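Local structure of O-methyltransferase (Burkholderia thailandensis, 3MCZ) at residues A[131-143]-A[304-316]. The protein probably transfers methyl groups from S-adenosylmethionine to hydroxyl groups of an unidentified substrate, working as a dimer. Sequence-based numbering, arbitrary orientation.
Sequences ILRSEKPLAFQQE and SLHMMVNTNHGEL
The selenomethionine M308 rests its terminal CE against two side chains of helix 128-132, 3.7 Å from I131 CG2 and 3.8 Å from L132 CD2; CG lies anti to the backbone N (chi1 -170°), and a bend about the CG-SE bond brings the methyl against both. At the next residue, V309 CG1 meets I131 CD1, while V309 O accepts a hydrogen bond from Q141 NE2 (3.0 Å), which arrives from above the carbonyl plane. The same amide holds its own loop, since Q141 OE1 takes L138 N on a lone pair. Helix 298-310, which follows strand 281-288 of the seven-stranded sheet of the Rossmann-like methyltransferase fold, ends at N310. There Q142 N, in the first turn of helix 142-145, donates almost straight to N310 O (2.9 Å), and the two side-chain amides stack with planes 19° apart. T311 OG1 then donates to E143 OE1 (2.6 Å) from above the carboxylate plane, whereas N312 N uses the syn lone pair of E143 OE2 (2.8 Å). Finally N312 ND2 donates a hydrogen bond to E135 O (2.9 Å), beside the P137 ring, and N312 OD1 accepts one from K72 NZ of the second subunit, an amine that also donates to I131 O and S134 O.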
loop_
_atom_site.group_PDB
_atom_site.type_symbol
_atom_site.label_atom_id
_atom_site.label_comp_id
_atom_site.label_asym_id
_atom_site.label_seq_id
_atom_site.Cartn_x
_atom_site.Cartn_y
_atom_site.Cartn_z
ATOM N N ILE A 131 14.694 -7.686 10.129
ATOM C CA ILE A 131 13.889 -8.705 10.830
ATOM C C ILE A 131 14.297 -10.083 10.403
ATOM O O ILE A 131 14.463 -10.978 11.246
ATOM C CB ILE A 131 12.342 -8.546 10.592
ATOM C CG1 ILE A 131 11.868 -7.126 10.932
ATOM C CG2 ILE A 131 11.561 -9.646 11.404
ATOM C CD1 ILE A 131 10.429 -6.850 10.496
ATOM N N LEU A 132 14.479 -10.253 9.093
ATOM C CA LEU A 132 14.889 -11.521 8.537
ATOM C C LEU A 132 16.245 -11.982 9.074
ATOM O O LEU A 132 16.526 -13.179 9.136
ATOM C CB LEU A 132 14.945 -11.433 6.992
ATOM C CG LEU A 132 13.561 -11.331 6.346
ATOM C CD1 LEU A 132 13.699 -10.783 4.901
ATOM C CD2 LEU A 132 12.857 -12.703 6.364
ATOM N N ARG A 133 17.075 -11.024 9.452
ATOM C CA ARG A 133 18.416 -11.342 9.892
ATOM C C ARG A 133 18.610 -11.371 11.424
ATOM O O ARG A 133 19.738 -11.552 11.907
ATOM C CB ARG A 133 19.389 -10.362 9.254
ATOM C CG ARG A 133 19.535 -10.588 7.745
ATOM C CD ARG A 133 20.310 -9.447 7.157
ATOM N NE ARG A 133 20.639 -9.645 5.764
ATOM C CZ ARG A 133 19.901 -9.220 4.738
ATOM N NH1 ARG A 133 18.737 -8.600 4.938
ATOM N NH2 ARG A 133 20.307 -9.467 3.503
ATOM N N SER A 134 17.528 -11.226 12.187
ATOM C CA SER A 134 17.632 -11.194 13.636
ATOM C C SER A 134 16.982 -12.399 14.286
ATOM O O SER A 134 15.810 -12.692 14.033
ATOM C CB SER A 134 16.977 -9.939 14.202
ATOM O OG SER A 134 17.057 -9.934 15.614
ATOM N N GLU A 135 17.740 -13.071 15.145
ATOM C CA GLU A 135 17.184 -14.174 15.962
ATOM C C GLU A 135 16.428 -13.638 17.185
ATOM O O GLU A 135 15.698 -14.370 17.834
ATOM C CB GLU A 135 18.296 -15.148 16.394
ATOM C CG GLU A 135 19.185 -15.549 15.222
ATOM C CD GLU A 135 19.422 -17.037 15.108
ATOM O OE1 GLU A 135 18.554 -17.762 14.536
ATOM O OE2 GLU A 135 20.505 -17.474 15.569
ATOM N N LYS A 136 16.623 -12.362 17.491
ATOM C CA LYS A 136 16.049 -11.707 18.665
ATOM C C LYS A 136 15.008 -10.639 18.261
ATOM O O LYS A 136 15.059 -10.103 17.149
ATOM C CB LYS A 136 17.164 -11.020 19.473
ATOM C CG LYS A 136 18.179 -12.015 20.080
ATOM C CD LYS A 136 19.238 -11.289 20.931
ATOM C CE LYS A 136 20.168 -10.410 20.083
ATOM N NZ LYS A 136 20.546 -9.110 20.779
ATOM N N PRO A 137 14.092 -10.305 19.177
ATOM C CA PRO A 137 13.091 -9.297 18.857
ATOM C C PRO A 137 13.775 -7.972 18.579
ATOM O O PRO A 137 14.783 -7.650 19.210
ATOM C CB PRO A 137 12.231 -9.199 20.141
ATOM C CG PRO A 137 12.650 -10.301 21.018
ATOM C CD PRO A 137 14.042 -10.701 20.602
ATOM N N LEU A 138 13.256 -7.226 17.629
ATOM C CA LEU A 138 13.817 -5.921 17.283
ATOM C C LEU A 138 13.039 -4.837 18.012
ATOM O O LEU A 138 11.913 -5.052 18.481
ATOM C CB LEU A 138 13.772 -5.718 15.773
ATOM C CG LEU A 138 14.759 -6.638 15.003
ATOM C CD1 LEU A 138 14.818 -6.262 13.540
ATOM C CD2 LEU A 138 16.181 -6.549 15.573
ATOM N N ALA A 139 13.664 -3.684 18.135
ATOM C CA ALA A 139 13.126 -2.615 18.989
ATOM C C ALA A 139 11.707 -2.147 18.603
ATOM O O ALA A 139 10.971 -1.695 19.469
ATOM C CB ALA A 139 14.121 -1.443 19.073
ATOM N N PHE A 140 11.299 -2.332 17.343
ATOM C CA PHE A 140 9.960 -1.918 16.847
ATOM C C PHE A 140 8.830 -2.993 16.888
ATOM O O PHE A 140 7.642 -2.692 16.687
ATOM C CB PHE A 140 10.097 -1.318 15.437
ATOM C CG PHE A 140 10.784 -2.235 14.427
ATOM C CD1 PHE A 140 10.075 -3.227 13.798
ATOM C CD2 PHE A 140 12.134 -2.104 14.149
ATOM C CE1 PHE A 140 10.707 -4.073 12.871
ATOM C CE2 PHE A 140 12.772 -2.930 13.237
ATOM C CZ PHE A 140 12.053 -3.917 12.598
ATOM N N GLN A 141 9.173 -4.246 17.185
ATOM C CA GLN A 141 8.179 -5.303 17.245
ATOM C C GLN A 141 7.338 -5.243 18.541
ATOM O O GLN A 141 7.717 -4.565 19.518
ATOM C CB GLN A 141 8.874 -6.665 17.084
ATOM C CG GLN A 141 9.553 -6.806 15.696
ATOM C CD GLN A 141 10.201 -8.158 15.467
ATOM O OE1 GLN A 141 11.238 -8.480 16.085
ATOM N NE2 GLN A 141 9.602 -8.966 14.569
ATOM N N GLN A 142 6.207 -5.943 18.547
ATOM C CA GLN A 142 5.165 -5.740 19.574
ATOM C C GLN A 142 5.612 -6.000 21.009
ATOM O O GLN A 142 5.237 -5.262 21.940
ATOM C CB GLN A 142 3.919 -6.599 19.252
ATOM C CG GLN A 142 3.180 -6.070 18.039
ATOM C CD GLN A 142 1.888 -6.833 17.718
ATOM O OE1 GLN A 142 1.686 -7.969 18.171
ATOM N NE2 GLN A 142 1.004 -6.192 16.947
ATOM N N GLU A 143 6.414 -7.040 21.188
ATOM C CA GLU A 143 6.905 -7.385 22.514
ATOM C C GLU A 143 7.800 -6.271 23.100
ATOM O O GLU A 143 7.854 -6.122 24.326
ATOM C CB GLU A 143 7.572 -8.781 22.545
ATOM C CG GLU A 143 8.732 -9.015 21.561
ATOM C CD GLU A 143 8.297 -9.571 20.213
ATOM O OE1 GLU A 143 7.288 -9.053 19.671
ATOM O OE2 GLU A 143 8.958 -10.519 19.692
ATOM N N SER A 304 1.198 -15.217 7.720
ATOM C CA SER A 304 2.420 -15.713 8.371
ATOM C C SER A 304 3.531 -14.677 8.369
ATOM O O SER A 304 4.176 -14.433 9.399
ATOM C CB SER A 304 2.930 -16.991 7.719
ATOM O OG SER A 304 3.768 -17.683 8.621
ATOM N N LEU A 305 3.753 -14.058 7.213
ATOM C CA LEU A 305 4.737 -13.004 7.105
ATOM C C LEU A 305 4.382 -11.767 7.936
ATOM O O LEU A 305 5.264 -11.141 8.537
ATOM C CB LEU A 305 4.950 -12.636 5.616
ATOM C CG LEU A 305 6.066 -11.597 5.337
ATOM C CD1 LEU A 305 7.450 -12.184 5.724
ATOM C CD2 LEU A 305 6.050 -11.120 3.893
ATOM N N HIS A 306 3.107 -11.375 7.928
ATOM C CA HIS A 306 2.613 -10.268 8.743
ATOM C C HIS A 306 2.992 -10.493 10.217
ATOM O O HIS A 306 3.506 -9.597 10.902
ATOM C CB HIS A 306 1.107 -10.173 8.530
ATOM C CG HIS A 306 0.475 -8.906 9.012
ATOM N ND1 HIS A 306 -0.809 -8.556 8.656
ATOM C CD2 HIS A 306 0.936 -7.907 9.792
ATOM C CE1 HIS A 306 -1.116 -7.396 9.216
ATOM N NE2 HIS A 306 -0.078 -6.988 9.925
HETATM N N MSE A 307 2.778 -11.697 10.697
HETATM C CA MSE A 307 3.037 -12.014 12.103
HETATM C C MSE A 307 4.528 -12.039 12.389
HETATM O O MSE A 307 4.929 -11.593 13.444
HETATM C CB MSE A 307 2.396 -13.356 12.492
HETATM C CG MSE A 307 0.863 -13.351 12.496
HETATM SE SE MSE A 307 0.072 -11.930 13.574
HETATM C CE MSE A 307 1.347 -11.928 15.024
HETATM N N MSE A 308 5.332 -12.493 11.428
HETATM C CA MSE A 308 6.797 -12.425 11.515
HETATM C C MSE A 308 7.266 -10.979 11.601
HETATM O O MSE A 308 8.206 -10.655 12.356
HETATM C CB MSE A 308 7.422 -13.125 10.291
HETATM C CG MSE A 308 8.916 -13.336 10.382
HETATM SE SE MSE A 308 9.740 -13.338 8.693
HETATM C CE MSE A 308 9.952 -11.565 8.619
ATOM N N VAL A 309 6.625 -10.070 10.858
ATOM C CA VAL A 309 7.015 -8.663 11.023
ATOM C C VAL A 309 6.652 -8.168 12.445
ATOM O O VAL A 309 7.447 -7.422 13.064
ATOM C CB VAL A 309 6.431 -7.752 9.924
ATOM C CG1 VAL A 309 6.623 -6.258 10.262
ATOM C CG2 VAL A 309 7.069 -8.119 8.560
ATOM N N ASN A 310 5.470 -8.534 12.920
ATOM C CA ASN A 310 4.961 -8.065 14.211
ATOM C C ASN A 310 5.689 -8.591 15.446
ATOM O O ASN A 310 5.813 -7.880 16.420
ATOM C CB ASN A 310 3.486 -8.400 14.413
ATOM C CG ASN A 310 2.537 -7.548 13.555
ATOM O OD1 ASN A 310 2.941 -6.589 12.884
ATOM N ND2 ASN A 310 1.243 -7.960 13.545
ATOM N N THR A 311 6.120 -9.835 15.428
ATOM C CA THR A 311 6.749 -10.426 16.613
ATOM C C THR A 311 7.862 -11.419 16.211
ATOM O O THR A 311 7.746 -12.108 15.173
ATOM C CB THR A 311 5.639 -11.083 17.517
ATOM O OG1 THR A 311 6.148 -11.239 18.840
ATOM C CG2 THR A 311 5.175 -12.406 17.002
ATOM N N ASN A 312 8.875 -11.566 17.059
ATOM C CA ASN A 312 10.057 -12.375 16.713
ATOM C C ASN A 312 9.708 -13.765 16.163
ATOM O O ASN A 312 10.177 -14.134 15.118
ATOM C CB ASN A 312 10.945 -12.563 17.958
ATOM C CG ASN A 312 12.345 -13.086 17.632
ATOM O OD1 ASN A 312 12.827 -12.989 16.513
ATOM N ND2 ASN A 312 12.989 -13.694 18.632
ATOM N N HIS A 313 8.925 -14.525 16.913
ATOM C CA HIS A 313 8.543 -15.884 16.527
ATOM C C HIS A 313 7.248 -15.966 15.760
ATOM O O HIS A 313 6.702 -17.054 15.572
ATOM C CB HIS A 313 8.453 -16.804 17.756
ATOM C CG HIS A 313 9.761 -17.060 18.414
ATOM N ND1 HIS A 313 9.869 -17.796 19.580
ATOM C CD2 HIS A 313 11.021 -16.708 18.071
ATOM C CE1 HIS A 313 11.141 -17.862 19.934
ATOM N NE2 HIS A 313 11.852 -17.177 19.057
ATOM N N GLY A 314 6.757 -14.837 15.252
ATOM C CA GLY A 314 5.475 -14.816 14.550
ATOM C C GLY A 314 5.477 -15.765 13.365
ATOM O O GLY A 314 6.410 -15.754 12.533
ATOM N N GLU A 315 4.448 -16.596 13.256
ATOM C CA GLU A 315 4.387 -17.545 12.165
ATOM C C GLU A 315 3.059 -18.251 12.220
ATOM O O GLU A 315 2.634 -18.642 13.324
ATOM C CB GLU A 315 5.502 -18.569 12.330
ATOM C CG GLU A 315 5.416 -19.737 11.347
ATOM C CD GLU A 315 6.592 -20.728 11.448
ATOM O OE1 GLU A 315 7.342 -20.693 12.456
ATOM O OE2 GLU A 315 6.749 -21.564 10.506
ATOM N N LEU A 316 2.407 -18.439 11.080
ATOM C CA LEU A 316 1.149 -19.173 11.048
ATOM C C LEU A 316 1.523 -20.627 10.840
ATOM O O LEU A 316 2.189 -20.932 9.902
ATOM C CB LEU A 316 0.211 -18.687 9.929
ATOM C CG LEU A 316 -1.187 -19.328 9.893
ATOM C CD1 LEU A 316 -1.951 -19.193 11.219
ATOM C CD2 LEU A 316 -2.004 -18.746 8.684
#